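Local coordinates for magnesium transport protein CorA (Methanocaldococcus jannaschii, PDB 4EGW) that mediates influx of magnesium ions across the cell membrane as a homopentamer, switching between open and closed states with the cytoplasmic magnesium level, at residues 99-104 / 214-219; 110-115 / 127-132; 131-136 / 166-171. All coordinates share one frame; numbering follows the deposited sequence.

Interaction 1 (99-104 / 214-219); sequences IYKAPL and IANRDV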
loop_
_atom_site.group_PDB
_atom_site.type_symbol
_atom_site.label_atom_id
_atom_site.label_comp_id
_atom_site.label_asym_id
_atom_site.label_seq_id
_atom_site.Cartn_x
_atom_site.Cartn_y
_atom_site.Cartn_z
ATOM N N ILE A 99 -4.265 -20.209 -8.984
ATOM C CA ILE A 99 -4.734 -19.181 -9.883
ATOM C C ILE A 99 -5.052 -17.997 -8.989
ATOM O O ILE A 99 -5.591 -18.161 -7.891
ATOM C CB ILE A 99 -6.022 -19.633 -10.628
ATOM C CG1 ILE A 99 -5.791 -20.971 -11.356
ATOM C CG2 ILE A 99 -6.526 -18.531 -11.579
ATOM C CD1 ILE A 99 -4.653 -20.947 -12.359
ATOM N N TYR A 100 -4.711 -16.800 -9.433
ATOM C CA TYR A 100 -4.976 -15.648 -8.605
ATOM C C TYR A 100 -5.292 -14.459 -9.481
ATOM O O TYR A 100 -4.772 -14.350 -10.590
ATOM C CB TYR A 100 -3.758 -15.366 -7.750
ATOM C CG TYR A 100 -4.077 -14.814 -6.394
ATOM C CD1 TYR A 100 -4.545 -15.636 -5.384
ATOM C CD2 TYR A 100 -3.902 -13.465 -6.118
ATOM C CE1 TYR A 100 -4.832 -15.131 -4.132
ATOM C CE2 TYR A 100 -4.183 -12.949 -4.872
ATOM C CZ TYR A 100 -4.647 -13.785 -3.879
ATOM O OH TYR A 100 -4.928 -13.264 -2.636
ATOM N N LYS A 101 -6.164 -13.580 -8.995
ATOM C CA LYS A 101 -6.527 -12.376 -9.735
ATOM C C LYS A 101 -5.732 -11.169 -9.264
ATOM O O LYS A 101 -5.802 -10.770 -8.100
ATOM C CB LYS A 101 -8.021 -12.078 -9.617
ATOM C CG LYS A 101 -8.896 -12.954 -10.491
ATOM C CD LYS A 101 -9.064 -12.403 -11.896
ATOM C CE LYS A 101 -9.806 -13.396 -12.735
ATOM N NZ LYS A 101 -9.968 -12.853 -14.100
ATOM N N ALA A 102 -4.992 -10.581 -10.191
ATOM C CA ALA A 102 -4.202 -9.413 -9.903
ATOM C C ALA A 102 -4.727 -8.252 -10.737
ATOM O O ALA A 102 -5.239 -8.453 -11.841
ATOM C CB ALA A 102 -2.769 -9.688 -10.238
ATOM N N PRO A 103 -4.611 -7.028 -10.207
ATOM C CA PRO A 103 -5.024 -5.837 -10.953
ATOM C C PRO A 103 -4.341 -5.767 -12.328
ATOM O O PRO A 103 -3.195 -6.175 -12.484
ATOM C CB PRO A 103 -4.553 -4.685 -10.049
ATOM C CG PRO A 103 -4.491 -5.274 -8.685
ATOM C CD PRO A 103 -4.003 -6.680 -8.909
ATOM N N LEU A 104 -5.061 -5.256 -13.317
ATOM C CA LEU A 104 -4.562 -5.140 -14.680
ATOM C C LEU A 104 -4.788 -3.706 -15.109
ATOM O O LEU A 104 -5.871 -3.151 -14.923
ATOM C CB LEU A 104 -5.336 -6.075 -15.598
ATOM C CG LEU A 104 -5.124 -5.904 -17.098
ATOM C CD1 LEU A 104 -3.673 -6.109 -17.451
ATOM C CD2 LEU A 104 -6.023 -6.852 -17.897
ATOM N N ILE A 214 -12.992 -11.339 -4.110
ATOM C CA ILE A 214 -13.774 -12.445 -3.605
ATOM C C ILE A 214 -13.016 -13.739 -3.897
ATOM O O ILE A 214 -12.675 -14.494 -2.983
ATOM C CB ILE A 214 -15.170 -12.496 -4.227
ATOM C CG1 ILE A 214 -16.006 -11.319 -3.743
ATOM C CG2 ILE A 214 -15.862 -13.758 -3.802
ATOM C CD1 ILE A 214 -16.181 -11.320 -2.250
ATOM N N ALA A 215 -12.715 -13.960 -5.174
ATOM C CA ALA A 215 -12.081 -15.196 -5.627
ATOM C C ALA A 215 -10.675 -15.399 -5.044
ATOM O O ALA A 215 -10.277 -16.529 -4.740
ATOM C CB ALA A 215 -12.044 -15.230 -7.141
ATOM N N ASN A 216 -9.925 -14.306 -4.909
ATOM C CA ASN A 216 -8.647 -14.329 -4.213
ATOM C C ASN A 216 -8.865 -14.735 -2.773
ATOM O O ASN A 216 -8.158 -15.588 -2.239
ATOM C CB ASN A 216 -8.023 -12.939 -4.208
ATOM C CG ASN A 216 -7.302 -12.611 -5.489
ATOM O OD1 ASN A 216 -7.318 -13.390 -6.441
ATOM N ND2 ASN A 216 -6.658 -11.442 -5.523
ATOM N N ARG A 217 -9.863 -14.104 -2.158
ATOM C CA ARG A 217 -10.154 -14.261 -0.740
ATOM C C ARG A 217 -10.223 -15.716 -0.348
ATOM O O ARG A 217 -9.594 -16.149 0.615
ATOM C CB ARG A 217 -11.493 -13.614 -0.417
ATOM C CG ARG A 217 -11.935 -13.821 1.024
ATOM C CD ARG A 217 -13.394 -13.442 1.188
ATOM N NE ARG A 217 -14.248 -14.348 0.429
ATOM C CZ ARG A 217 -15.510 -14.095 0.106
ATOM N NH1 ARG A 217 -16.073 -12.950 0.470
ATOM N NH2 ARG A 217 -16.209 -14.988 -0.584
ATOM N N ASP A 218 -11.006 -16.469 -1.106
ATOM C CA ASP A 218 -11.193 -17.882 -0.837
ATOM C C ASP A 218 -9.877 -18.631 -1.000
ATOM O O ASP A 218 -9.505 -19.419 -0.139
ATOM C CB ASP A 218 -12.292 -18.456 -1.732
ATOM C CG ASP A 218 -13.677 -17.932 -1.357
ATOM O OD1 ASP A 218 -13.933 -17.734 -0.145
ATOM O OD2 ASP A 218 -14.509 -17.713 -2.268
ATOM N N VAL A 219 -9.154 -18.354 -2.082
ATOM C CA VAL A 219 -7.836 -18.938 -2.267
ATOM C C VAL A 219 -7.041 -18.781 -0.973
ATOM O O VAL A 219 -6.491 -19.750 -0.451
ATOM C CB VAL A 219 -7.076 -18.242 -3.409
ATOM C CG1 VAL A 219 -5.586 -18.509 -3.302
ATOM C CG2 VAL A 219 -7.630 -18.675 -4.771
#

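Interaction 2 (110-115 / 127-132); sequences TTTSLG and HSDKIK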
loop_
_atom_site.group_PDB
_atom_site.type_symbol
_atom_site.label_atom_id
_atom_site.label_comp_id
_atom_site.label_asym_id
_atom_site.label_seq_id
_atom_site.Cartn_x
_atom_site.Cartn_y
_atom_site.Cartn_z
ATOM N N THR A 110 -8.841 -3.285 -14.755
ATOM C CA THR A 110 -9.594 -4.504 -14.457
ATOM C C THR A 110 -8.627 -5.480 -13.785
ATOM O O THR A 110 -7.552 -5.074 -13.354
ATOM C CB THR A 110 -10.264 -5.140 -15.708
ATOM O OG1 THR A 110 -9.263 -5.583 -16.633
ATOM C CG2 THR A 110 -11.207 -4.147 -16.396
ATOM N N THR A 111 -9.008 -6.747 -13.651
ATOM C CA THR A 111 -8.087 -7.735 -13.110
ATOM C C THR A 111 -7.853 -8.850 -14.104
ATOM O O THR A 111 -8.592 -8.995 -15.074
ATOM C CB THR A 111 -8.587 -8.353 -11.815
ATOM O OG1 THR A 111 -9.736 -9.155 -12.087
ATOM C CG2 THR A 111 -8.926 -7.279 -10.808
ATOM N N THR A 112 -6.799 -9.619 -13.857
ATOM C CA THR A 112 -6.311 -10.609 -14.794
ATOM C C THR A 112 -5.699 -11.762 -14.000
ATOM O O THR A 112 -5.081 -11.553 -12.958
ATOM C CB THR A 112 -5.228 -9.990 -15.701
ATOM O OG1 THR A 112 -4.978 -10.835 -16.840
ATOM C CG2 THR A 112 -3.934 -9.793 -14.916
ATOM N N SER A 113 -5.870 -12.981 -14.494
ATOM C CA SER A 113 -5.411 -14.154 -13.763
ATOM C C SER A 113 -3.977 -14.554 -14.068
ATOM O O SER A 113 -3.480 -14.437 -15.200
ATOM C CB SER A 113 -6.350 -15.339 -13.989
ATOM O OG SER A 113 -7.572 -15.158 -13.294
ATOM N N LEU A 114 -3.301 -15.016 -13.029
ATOM C CA LEU A 114 -2.018 -15.655 -13.206
ATOM C C LEU A 114 -2.054 -17.002 -12.533
ATOM O O LEU A 114 -2.695 -17.170 -11.496
ATOM C CB LEU A 114 -0.883 -14.804 -12.638
ATOM C CG LEU A 114 -0.948 -14.203 -11.234
ATOM C CD1 LEU A 114 -2.016 -14.829 -10.389
ATOM C CD2 LEU A 114 0.409 -14.338 -10.564
ATOM N N GLY A 115 -1.438 -17.984 -13.176
ATOM C CA GLY A 115 -1.183 -19.250 -12.535
ATOM C C GLY A 115 0.111 -19.207 -11.751
ATOM O O GLY A 115 1.114 -18.631 -12.192
ATOM N N HIS A 127 1.943 -15.750 -16.239
ATOM C CA HIS A 127 0.896 -14.808 -16.584
ATOM C C HIS A 127 0.969 -14.359 -18.030
ATOM O O HIS A 127 2.053 -14.129 -18.560
ATOM C CB HIS A 127 0.920 -13.598 -15.644
ATOM C CG HIS A 127 2.260 -12.941 -15.515
ATOM N ND1 HIS A 127 2.543 -11.712 -16.074
ATOM C CD2 HIS A 127 3.385 -13.324 -14.865
ATOM C CE1 HIS A 127 3.787 -11.373 -15.786
ATOM N NE2 HIS A 127 4.320 -12.332 -15.053
ATOM N N SER A 128 -0.194 -14.263 -18.667
ATOM C CA SER A 128 -0.304 -13.711 -20.009
ATOM C C SER A 128 -0.324 -12.182 -20.037
ATOM O O SER A 128 0.055 -11.566 -21.034
ATOM C CB SER A 128 -1.533 -14.269 -20.717
ATOM O OG SER A 128 -1.406 -15.671 -20.893
ATOM N N ASP A 129 -0.796 -11.570 -18.957
ATOM C CA ASP A 129 -0.798 -10.113 -18.849
ATOM C C ASP A 129 0.276 -9.689 -17.861
ATOM O O ASP A 129 0.590 -10.422 -16.925
ATOM C CB ASP A 129 -2.165 -9.583 -18.396
ATOM C CG ASP A 129 -3.043 -9.132 -19.559
ATOM O OD1 ASP A 129 -2.504 -8.701 -20.597
ATOM O OD2 ASP A 129 -4.283 -9.197 -19.428
ATOM N N LYS A 130 0.857 -8.517 -18.065
ATOM C CA LYS A 130 1.809 -8.030 -17.091
ATOM C C LYS A 130 1.099 -8.018 -15.753
ATOM O O LYS A 130 -0.111 -7.796 -15.676
ATOM C CB LYS A 130 2.270 -6.621 -17.435
ATOM C CG LYS A 130 3.717 -6.331 -17.061
ATOM C CD LYS A 130 4.077 -6.733 -15.620
ATOM C CE LYS A 130 4.948 -7.997 -15.569
ATOM N NZ LYS A 130 6.007 -7.947 -14.512
ATOM N N ILE A 131 1.850 -8.292 -14.699
ATOM C CA ILE A 131 1.325 -8.194 -13.353
ATOM C C ILE A 131 2.235 -7.295 -12.525
ATOM O O ILE A 131 3.399 -7.609 -12.269
ATOM C CB ILE A 131 1.161 -9.570 -12.718
ATOM C CG1 ILE A 131 0.364 -10.459 -13.668
ATOM C CG2 ILE A 131 0.475 -9.454 -11.358
ATOM C CD1 ILE A 131 -0.181 -11.688 -13.024
ATOM N N LYS A 132 1.685 -6.164 -12.121
ATOM C CA LYS A 132 2.476 -5.105 -11.537
ATOM C C LYS A 132 3.329 -5.638 -10.403
ATOM O O LYS A 132 4.446 -5.178 -10.181
ATOM C CB LYS A 132 1.551 -4.015 -11.015
ATOM C CG LYS A 132 2.213 -2.673 -10.874
ATOM C CD LYS A 132 2.487 -2.053 -12.230
ATOM C CE LYS A 132 3.853 -1.376 -12.229
ATOM N NZ LYS A 132 4.216 -0.845 -10.878
HETATM O O HOH W 1 -2.354 -12.422 -16.805
#

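Interaction 3 (131-136 / 166-171); sequences IKAIGR and TRSYSR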
loop_
_atom_site.group_PDB
_atom_site.type_symbol
_atom_site.label_atom_id
_atom_site.label_comp_id
_atom_site.label_asym_id
_atom_site.label_seq_id
_atom_site.Cartn_x
_atom_site.Cartn_y
_atom_site.Cartn_z
ATOM N N ILE A 131 1.850 -8.292 -14.699
ATOM C CA ILE A 131 1.325 -8.194 -13.353
ATOM C C ILE A 131 2.235 -7.295 -12.525
ATOM O O ILE A 131 3.399 -7.609 -12.269
ATOM C CB ILE A 131 1.161 -9.570 -12.718
ATOM C CG1 ILE A 131 0.364 -10.459 -13.668
ATOM C CG2 ILE A 131 0.475 -9.454 -11.358
ATOM C CD1 ILE A 131 -0.181 -11.688 -13.024
ATOM N N LYS A 132 1.685 -6.164 -12.121
ATOM C CA LYS A 132 2.476 -5.105 -11.537
ATOM C C LYS A 132 3.329 -5.638 -10.403
ATOM O O LYS A 132 4.446 -5.178 -10.181
ATOM C CB LYS A 132 1.551 -4.015 -11.015
ATOM C CG LYS A 132 2.213 -2.673 -10.874
ATOM C CD LYS A 132 2.487 -2.053 -12.230
ATOM C CE LYS A 132 3.853 -1.376 -12.229
ATOM N NZ LYS A 132 4.216 -0.845 -10.878
ATOM N N ALA A 133 2.796 -6.617 -9.686
ATOM C CA ALA A 133 3.412 -7.051 -8.446
ATOM C C ALA A 133 4.703 -7.808 -8.684
ATOM O O ALA A 133 5.629 -7.728 -7.877
ATOM C CB ALA A 133 2.440 -7.893 -7.644
ATOM N N ILE A 134 4.766 -8.538 -9.794
ATOM C CA ILE A 134 5.880 -9.442 -10.057
ATOM C C ILE A 134 7.087 -8.673 -10.544
ATOM O O ILE A 134 8.234 -9.042 -10.269
ATOM C CB ILE A 134 5.486 -10.529 -11.064
ATOM C CG1 ILE A 134 4.260 -11.267 -10.544
ATOM C CG2 ILE A 134 6.637 -11.489 -11.305
ATOM C CD1 ILE A 134 4.012 -12.545 -11.240
ATOM N N GLY A 135 6.828 -7.596 -11.270
ATOM C CA GLY A 135 7.878 -6.650 -11.561
ATOM C C GLY A 135 8.480 -6.212 -10.241
ATOM O O GLY A 135 9.690 -6.302 -10.048
ATOM N N ARG A 136 7.619 -5.774 -9.320
ATOM C CA ARG A 136 8.046 -5.203 -8.041
ATOM C C ARG A 136 8.889 -6.136 -7.180
ATOM O O ARG A 136 9.636 -5.671 -6.323
ATOM C CB ARG A 136 6.852 -4.681 -7.232
ATOM C CG ARG A 136 6.253 -3.372 -7.760
ATOM C CD ARG A 136 5.313 -2.713 -6.740
ATOM N NE ARG A 136 4.231 -3.604 -6.318
ATOM C CZ ARG A 136 2.952 -3.469 -6.668
ATOM N NH1 ARG A 136 2.568 -2.463 -7.445
ATOM N NH2 ARG A 136 2.052 -4.341 -6.230
ATOM N N THR A 166 -2.043 -8.199 -3.636
ATOM C CA THR A 166 -3.058 -7.606 -2.773
ATOM C C THR A 166 -2.795 -6.115 -2.577
ATOM O O THR A 166 -3.724 -5.298 -2.557
ATOM C CB THR A 166 -3.147 -8.332 -1.426
ATOM O OG1 THR A 166 -3.370 -9.734 -1.653
ATOM C CG2 THR A 166 -4.294 -7.772 -0.598
ATOM N N ARG A 167 -1.518 -5.771 -2.456
ATOM C CA ARG A 167 -1.089 -4.384 -2.337
ATOM C C ARG A 167 -1.340 -3.583 -3.607
ATOM O O ARG A 167 -1.562 -2.370 -3.549
ATOM C CB ARG A 167 0.380 -4.328 -1.964
ATOM C CG ARG A 167 0.597 -4.089 -0.490
ATOM C CD ARG A 167 2.085 -4.049 -0.154
ATOM N NE ARG A 167 2.837 -3.160 -1.034
ATOM C CZ ARG A 167 3.271 -1.956 -0.682
ATOM N NH1 ARG A 167 3.030 -1.491 0.537
ATOM N NH2 ARG A 167 3.957 -1.219 -1.545
ATOM N N SER A 168 -1.297 -4.259 -4.755
ATOM C CA SER A 168 -1.708 -3.633 -6.009
ATOM C C SER A 168 -3.136 -3.147 -5.818
ATOM O O SER A 168 -3.441 -1.977 -6.007
ATOM C CB SER A 168 -1.670 -4.628 -7.179
ATOM O OG SER A 168 -0.388 -5.201 -7.368
ATOM N N TYR A 169 -4.009 -4.061 -5.421
ATOM C CA TYR A 169 -5.409 -3.731 -5.237
ATOM C C TYR A 169 -5.581 -2.574 -4.271
ATOM O O TYR A 169 -6.316 -1.612 -4.552
ATOM C CB TYR A 169 -6.143 -4.926 -4.672
ATOM C CG TYR A 169 -6.516 -5.998 -5.667
ATOM C CD1 TYR A 169 -7.567 -5.810 -6.545
ATOM C CD2 TYR A 169 -5.860 -7.225 -5.685
ATOM C CE1 TYR A 169 -7.950 -6.805 -7.434
ATOM C CE2 TYR A 169 -6.236 -8.224 -6.575
ATOM C CZ TYR A 169 -7.285 -8.004 -7.440
ATOM O OH TYR A 169 -7.677 -8.975 -8.324
ATOM N N SER A 170 -4.911 -2.684 -3.126
ATOM C CA SER A 170 -5.081 -1.724 -2.038
ATOM C C SER A 170 -4.608 -0.349 -2.458
ATOM O O SER A 170 -5.142 0.672 -2.026
ATOM C CB SER A 170 -4.323 -2.159 -0.788
ATOM O OG SER A 170 -4.566 -1.238 0.259
ATOM N N ARG A 171 -3.599 -0.326 -3.311
ATOM C CA ARG A 171 -3.085 0.932 -3.806
ATOM C C ARG A 171 -4.149 1.637 -4.636
ATOM O O ARG A 171 -4.367 2.839 -4.511
ATOM C CB ARG A 171 -1.847 0.679 -4.657
ATOM C CG ARG A 171 -1.119 1.943 -5.052
ATOM C CD ARG A 171 -1.360 2.308 -6.510
ATOM N NE ARG A 171 -0.745 1.351 -7.425
ATOM C CZ ARG A 171 -0.087 1.689 -8.532
ATOM N NH1 ARG A 171 0.056 2.966 -8.865
ATOM N NH2 ARG A 171 0.437 0.745 -9.306
HETATM O O HOH W 2 -0.207 -6.264 -9.812
#

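Interaction 1 (99-104 / 214-219)
I99 meets helix 193-225 through its backbone: the carbonyl O lies 3.8 Å from V219 CG2, while the side chain itself leads off toward E85. At Y100 the contact becomes intimate. The amide of N216 is laid on one face of the tyrosine ring, the two planes 17° apart, so this is a stack of amide on aromatic. N216 OD1 sits 3.3 Å above the plane of the Y100 ring, over its centre, whereas ND2 drops toward the rim and comes within 3.0 Å of Y100 CE2. Nearer the phenol end, N216 CB packs 3.5 Å from Y100 OH. V219 arrives from a different direction, its CG1 lying in the ring plane at the edge, 3.6 Å from Y100 CE1. This is where the beta sheet of the CorA cytoplasmic domain meets its long helices: strand 96-104 belongs to the mixed sheet, and segment 214-219 of a long helix runs across strand 99-104, their N-to-C directions 137° apart, with helix 156-186 packing beside the same place. K101 then offers its backbone to the same amide. Its N donates to N216 OD1 at 2.8 Å, and N216 ND2 donates back to K101 O, also at 2.8 Å, each bond reaching a lone pair in the carbonyl plane. Two bonds of opposite sense to one residue fix which way round the amide sits. With chi1 at -82°, CG of N216 stands beside its own backbone N, which lets the amide reach the strand. K101 O has a second donor in Y169 OH, and the lysine side chain bends away until NZ bonds to E83 O.

Interaction 2 (110-115 / 127-132)
T112 and D129 face each other with their polar groups, T112 OG1 lying 3.1 Å from D129 OD2. A water stands 3.1 Å from T112 OG1 as well. The water is gripped on other sides too: it donates to S113 O at 2.8 Å and accepts from D129 N at 2.8 Å, so it fills in where strand and loop no longer pair directly. T112 can join in because its OG1 stands anti to its own N, chi1 -165°, leaving CG2 to touch D129 CB. The apolar half lies further along the strand, where L114 CB rests 3.7 Å from H127 CB. I131 CD1 also abuts L114, at a modelled separation too short to be trusted. Strands 110-119 and 122-127 form an antiparallel hairpin in the sheet of this domain, and the chain peels away after H127 into the turn that leads to I131, the N-cap residue of helix 132-143. Within that turn H127 ND1 donates to D129 O, although the very short length as modelled is doubtful, and I131 CB hangs 4.2 Å above the plane of the imidazole, toward its rim. A further shell holds the histidine: NE2 bonds to D54 OD2, and Y56 lays its ring almost parallel to the imidazole. The D54 bond and the Y56 stack probably hold the ring in its orientation. S113 turns its hydroxyl the other way, to E85 O, and S128 OG bonds to L81 O.

Interaction 3 (131-136 / 166-171)
R136 reaches from the first turns of helix 132-143 to S168 on helix 156-186, two helices whose short segments run at 118° with axes 10.0 Å apart, joining the compact alpha/beta part of the CorA cytoplasmic domain to its long helices. The one direct hydrogen bond between the segments is R136 NH2 to S168 OG, 2.8 Å and somewhat bent; the serine oxygen lies 21° out of the guanidinium plane. R136 CG lies anti to its carbonyl carbon and the chain bends at chi3 (-56°), turning the guanidinium toward S168. R136 NE makes a salt bridge to E164, one turn before S168, and E164 O in turn bonds to S168 OG. With a leucine in place of R136, E164 would probably lose this salt-bridge mate and S168 OG a donor. Like charges also gather here: R136 NH1 is 4.3 Å from R171 NH2, and K132 NZ is close to the same nitrogen. R171 NH1, however, pairs with D178 of the second subunit, which probably offsets that crowding. Carbon contacts are slight and fall on polar groups: A133 CB lies 3.9 Å from S168 OG, and K132 CG at the edge of the R171 guanidinium, near its plane. Water completes the link, bonded to S168 OG at 2.7 Å and weakly accepting from A133 N at 3.0 Å.

All three interactions meet around strand 96-104 and Y169. Interactions 1 and 2 share the sheet: A102 O faces T112 N at 2.8 Å on the neighbouring strands. Interaction 1 joins interaction 3 where Y169 OH comes 2.6 Å from K101 O, and P103 CG packs 3.3 Å from S168 CB. Interactions 2 and 3 have I131 and K132 in common, so the turn that follows the hairpin leads straight into the helix facing 166-171. The centres of the three contacts lie about 10 to 12 Å from one another. A bound 1,4-butanediol is about 10 Å from the R136 side chain, while propanediol, probably from the crystallisation liquor, lies about 4 Å from the side chain of R167.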